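PDB 3LMM: transcriptional regulator, which is of unknown function but probably acts as a DNA-binding transcriptional regulator. Local coordinates for residues A[74-79]-A[135-140]; A[111-116]-A[139-144]. All coordinates share one frame; numbering follows the deposited sequence.

Contact 1. Residues A[74-79]-A[135-140]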
# COMPACT_ATOMS: atom_id res chain seq x y z
N CYS A 74 3.77 8.07 14.23
CA CYS A 74 4.71 8.04 15.36
C CYS A 74 4.20 7.04 16.36
O CYS A 74 4.93 6.16 16.81
CB CYS A 74 4.79 9.36 16.12
SG CYS A 74 6.18 10.38 15.62
N MSE A 75 2.94 7.22 16.70
CA MSE A 75 2.30 6.39 17.69
C MSE A 75 2.35 4.94 17.31
O MSE A 75 3.02 4.14 17.97
CB MSE A 75 0.85 6.83 17.87
CG MSE A 75 0.29 6.42 19.19
SE MSE A 75 1.13 7.35 20.65
CE MSE A 75 2.50 6.08 21.12
N ALA A 76 1.64 4.60 16.24
CA ALA A 76 1.60 3.22 15.77
C ALA A 76 2.98 2.59 15.72
O ALA A 76 3.12 1.38 15.88
CB ALA A 76 0.93 3.16 14.39
N ASN A 77 4.01 3.41 15.51
CA ASN A 77 5.37 2.89 15.45
C ASN A 77 5.98 2.64 16.80
O ASN A 77 6.90 1.86 16.91
CB ASN A 77 6.30 3.85 14.72
CG ASN A 77 6.09 3.84 13.24
OD1 ASN A 77 5.87 2.79 12.64
ND2 ASN A 77 6.17 5.02 12.62
N THR A 78 5.51 3.32 17.83
CA THR A 78 6.09 3.08 19.14
C THR A 78 5.34 1.90 19.74
O THR A 78 4.12 1.80 19.62
CB THR A 78 5.94 4.27 20.08
OG1 THR A 78 4.96 3.95 21.06
CG2 THR A 78 5.47 5.48 19.34
N PRO A 79 6.06 0.98 20.40
CA PRO A 79 5.32 -0.15 20.97
C PRO A 79 4.24 0.27 21.98
O PRO A 79 4.42 1.23 22.74
CB PRO A 79 6.42 -1.01 21.59
CG PRO A 79 7.42 0.02 22.03
CD PRO A 79 7.46 0.97 20.85
N ALA A 135 -3.29 1.75 17.49
CA ALA A 135 -2.68 0.52 18.00
C ALA A 135 -1.28 0.32 17.43
O ALA A 135 -0.96 0.87 16.38
CB ALA A 135 -3.55 -0.67 17.63
N ALA A 136 -0.46 -0.45 18.14
CA ALA A 136 0.90 -0.72 17.71
C ALA A 136 0.87 -1.44 16.36
O ALA A 136 0.15 -2.42 16.19
CB ALA A 136 1.61 -1.57 18.74
N ALA A 137 1.67 -0.95 15.42
CA ALA A 137 1.74 -1.53 14.09
C ALA A 137 2.51 -2.82 14.09
O ALA A 137 3.45 -2.98 14.86
CB ALA A 137 2.40 -0.54 13.13
N ALA A 138 2.13 -3.76 13.23
CA ALA A 138 2.85 -5.03 13.20
C ALA A 138 4.16 -4.87 12.42
O ALA A 138 4.99 -5.78 12.39
CB ALA A 138 1.97 -6.12 12.59
N GLU A 139 4.33 -3.71 11.79
CA GLU A 139 5.54 -3.39 11.01
C GLU A 139 5.66 -1.88 10.95
O GLU A 139 4.67 -1.17 11.10
CB GLU A 139 5.43 -3.95 9.59
CG GLU A 139 4.23 -3.47 8.84
CD GLU A 139 4.08 -4.14 7.49
OE1 GLU A 139 4.87 -3.82 6.57
OE2 GLU A 139 3.18 -4.99 7.35
N PRO A 140 6.87 -1.36 10.73
CA PRO A 140 7.05 0.09 10.67
C PRO A 140 6.11 0.80 9.71
O PRO A 140 5.85 0.35 8.59
CB PRO A 140 8.52 0.26 10.29
CG PRO A 140 8.88 -1.05 9.64
CD PRO A 140 8.14 -2.06 10.48
O HOH W 1 4.40 -1.21 16.59
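Ala137 N donates a hydrogen bond to Ala76 O at 2.8 Å. A water also donates to Ala76 O and to Ala137 O, with its oxygen 2.7 Å from Ala137 O. The water thus bridges the last turn of the helix and the chain that runs past it.

Two CA-H...O contacts extend this pairing. Ala76 CA lies 3.5 Å from Ala135 O, and Ala136 CA approaches Ala76 O from the other segment. Ala76 O therefore meets the backbone N-H of Ala137, the CA of Ala136 and the water.

This is the C-terminal end of helix 62-77, in the AlbA_2 domain of the Schlafen family. It packs on the chain that leaves strand 128-134, a member of a mixed sheet. Cys74, near the end of the same helix, forms a disulfide with Cys156.

The apolar part is small. The methyl groups Ala76 CB and Ala137 CB lie 4.2 Å apart. Ala137 CB also comes 3.4 Å from Ala76 O.

Asn77 brings the polar side chain. Its CG lies beside the backbone N, anti to the carbonyl carbon (chi1 -74°), and from there the amide reaches Pro140. Asn77 OD1 is 3.5 Å from Pro140 CA. Hydrogen bonds from Ile141 N to Asn77 OD1 and from Asn77 ND2 to Arg149 O grip the amide at both ends and hold its rotation.

Contact 2. Residues A[111-116]-A[139-144]; sequences TRIDVA and EPIEDT
Ile113 and Ile141 meet at about a right angle. The CG2 branch of Ile141 does the touching. It lies 3.5 Å from Ile113 CG1 and 3.9 Å from Ile113 CD1. The same methyl group also comes 3.4 Å from the backbone atom Ile113 O, so it is set against both the side chain and the carbonyl of one residue. The rotation of Ile141 about chi1 (-53°) turns CG2 anti to its own backbone N and carries it out to Ile113 and Val115.

Val115 meets this methyl group too. Its side chain crosses that of Ile141 at a slant, and Val115 CG1 lies 3.8 Å from Ile141 CG2. One branch of Ile141 thus serves two apolar neighbours.

At the other end of the contact, Arg112 and Thr144 run side by side and point the same way. Arg112 CG is 3.9 Å from Thr144 CG2, so the aliphatic part of the arginine does the packing. The chain of Arg112 then bends at chi2 and chi3. Its guanidinium group forms a salt bridge with Asp66 through NE and a hydrogen bond with Gly108 O through NH2. Thr144 is held separately, as its backbone N donates to Asp70.

Residues 112-115 and 141-144 run roughly antiparallel, 156° apart. Asp114 has positive phi and turns the chain away from the helix. The arrangement is apolar packing of a helix end, that of 102-113, on the loop following strand 128-134 of the domain's mixed sheet.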
# COMPACT_ATOMS: atom_id res chain seq x y z
N THR A 111 -5.38 6.87 3.75
CA THR A 111 -4.87 6.99 2.39
C THR A 111 -3.41 7.36 2.34
O THR A 111 -2.71 6.97 1.43
CB THR A 111 -5.62 8.04 1.56
OG1 THR A 111 -6.97 7.62 1.35
CG2 THR A 111 -4.95 8.22 0.20
N ARG A 112 -2.94 8.13 3.31
CA ARG A 112 -1.55 8.52 3.26
C ARG A 112 -0.61 7.79 4.20
O ARG A 112 0.60 7.82 4.03
CB ARG A 112 -1.41 10.06 3.43
CG ARG A 112 -1.93 10.67 4.74
CD ARG A 112 -3.27 11.42 4.55
NE ARG A 112 -3.16 12.82 4.10
CZ ARG A 112 -4.19 13.56 3.69
NH1 ARG A 112 -4.01 14.82 3.29
NH2 ARG A 112 -5.43 13.06 3.65
N ILE A 113 -1.15 7.09 5.18
CA ILE A 113 -0.29 6.42 6.13
C ILE A 113 -0.45 4.89 6.10
O ILE A 113 0.43 4.15 6.57
CB ILE A 113 -0.60 6.99 7.52
CG1 ILE A 113 0.52 6.67 8.49
CG2 ILE A 113 -1.92 6.43 8.03
CD1 ILE A 113 0.12 6.95 9.95
N ASP A 114 -1.55 4.43 5.53
CA ASP A 114 -1.87 3.01 5.39
C ASP A 114 -2.50 2.39 6.63
O ASP A 114 -2.52 1.16 6.79
CB ASP A 114 -0.62 2.21 5.02
CG ASP A 114 -0.75 1.53 3.68
OD1 ASP A 114 0.12 0.70 3.32
OD2 ASP A 114 -1.73 1.85 2.97
N VAL A 115 -3.03 3.23 7.51
CA VAL A 115 -3.67 2.74 8.72
C VAL A 115 -4.90 3.58 9.04
O VAL A 115 -4.90 4.79 8.85
CB VAL A 115 -2.69 2.77 9.92
CG1 VAL A 115 -1.43 3.50 9.54
CG2 VAL A 115 -3.35 3.43 11.13
N ALA A 116 -5.94 2.92 9.51
CA ALA A 116 -7.19 3.59 9.85
C ALA A 116 -7.45 3.50 11.35
O ALA A 116 -8.15 2.61 11.82
CB ALA A 116 -8.33 2.95 9.08
N GLU A 139 4.33 -3.71 11.79
CA GLU A 139 5.54 -3.39 11.01
C GLU A 139 5.66 -1.88 10.95
O GLU A 139 4.67 -1.17 11.10
CB GLU A 139 5.43 -3.95 9.59
CG GLU A 139 4.23 -3.47 8.84
CD GLU A 139 4.08 -4.14 7.49
OE1 GLU A 139 4.87 -3.82 6.57
OE2 GLU A 139 3.18 -4.99 7.35
N PRO A 140 6.87 -1.36 10.73
CA PRO A 140 7.05 0.09 10.67
C PRO A 140 6.11 0.80 9.71
O PRO A 140 5.85 0.35 8.59
CB PRO A 140 8.52 0.26 10.29
CG PRO A 140 8.88 -1.05 9.64
CD PRO A 140 8.14 -2.06 10.48
N ILE A 141 5.58 1.93 10.17
CA ILE A 141 4.66 2.74 9.39
C ILE A 141 5.37 4.04 9.02
O ILE A 141 5.60 4.88 9.88
CB ILE A 141 3.38 3.09 10.20
CG1 ILE A 141 2.74 1.81 10.78
CG2 ILE A 141 2.40 3.82 9.32
CD1 ILE A 141 2.55 0.69 9.75
N GLU A 142 5.72 4.19 7.74
CA GLU A 142 6.40 5.39 7.28
C GLU A 142 5.39 6.52 7.11
O GLU A 142 4.27 6.28 6.68
CB GLU A 142 7.12 5.12 5.96
CG GLU A 142 8.47 4.45 6.17
CD GLU A 142 8.88 3.53 5.03
OE1 GLU A 142 10.05 3.08 5.04
OE2 GLU A 142 8.03 3.26 4.15
N ASP A 143 5.78 7.75 7.45
CA ASP A 143 4.85 8.86 7.34
C ASP A 143 4.80 9.48 5.95
O ASP A 143 5.42 8.99 5.02
CB ASP A 143 5.16 9.93 8.38
CG ASP A 143 6.53 10.55 8.20
OD1 ASP A 143 7.09 10.46 7.09
OD2 ASP A 143 7.05 11.13 9.17
N THR A 144 4.06 10.58 5.82
CA THR A 144 3.90 11.25 4.54
C THR A 144 5.20 11.65 3.86
O THR A 144 5.24 11.81 2.64
CB THR A 144 3.05 12.51 4.69
OG1 THR A 144 3.72 13.42 5.56
CG2 THR A 144 1.69 12.15 5.27

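How the contacts relate
After helix 10-24 and strand 41-43, helix 62-77 supplies 74-79. The chain then passes through strand 82-86 and helix 102-113, which leads into 111-116. Strands 118-123 and 128-134 follow. The loop after them carries 135-140 and 139-144, which share Glu139 and Pro140. Contact 2 closes the shorter loop, with 22 residues between its segments. Contact 1 closes the longer one, with 55. The loops cross: the second starts inside the first, at 111-116, and ends beyond it, at 144. Their centres are 10 Å apart. Together the contacts tie the C-terminal ends of helices 62-77 and 102-113 to one loop leaving the mixed sheet.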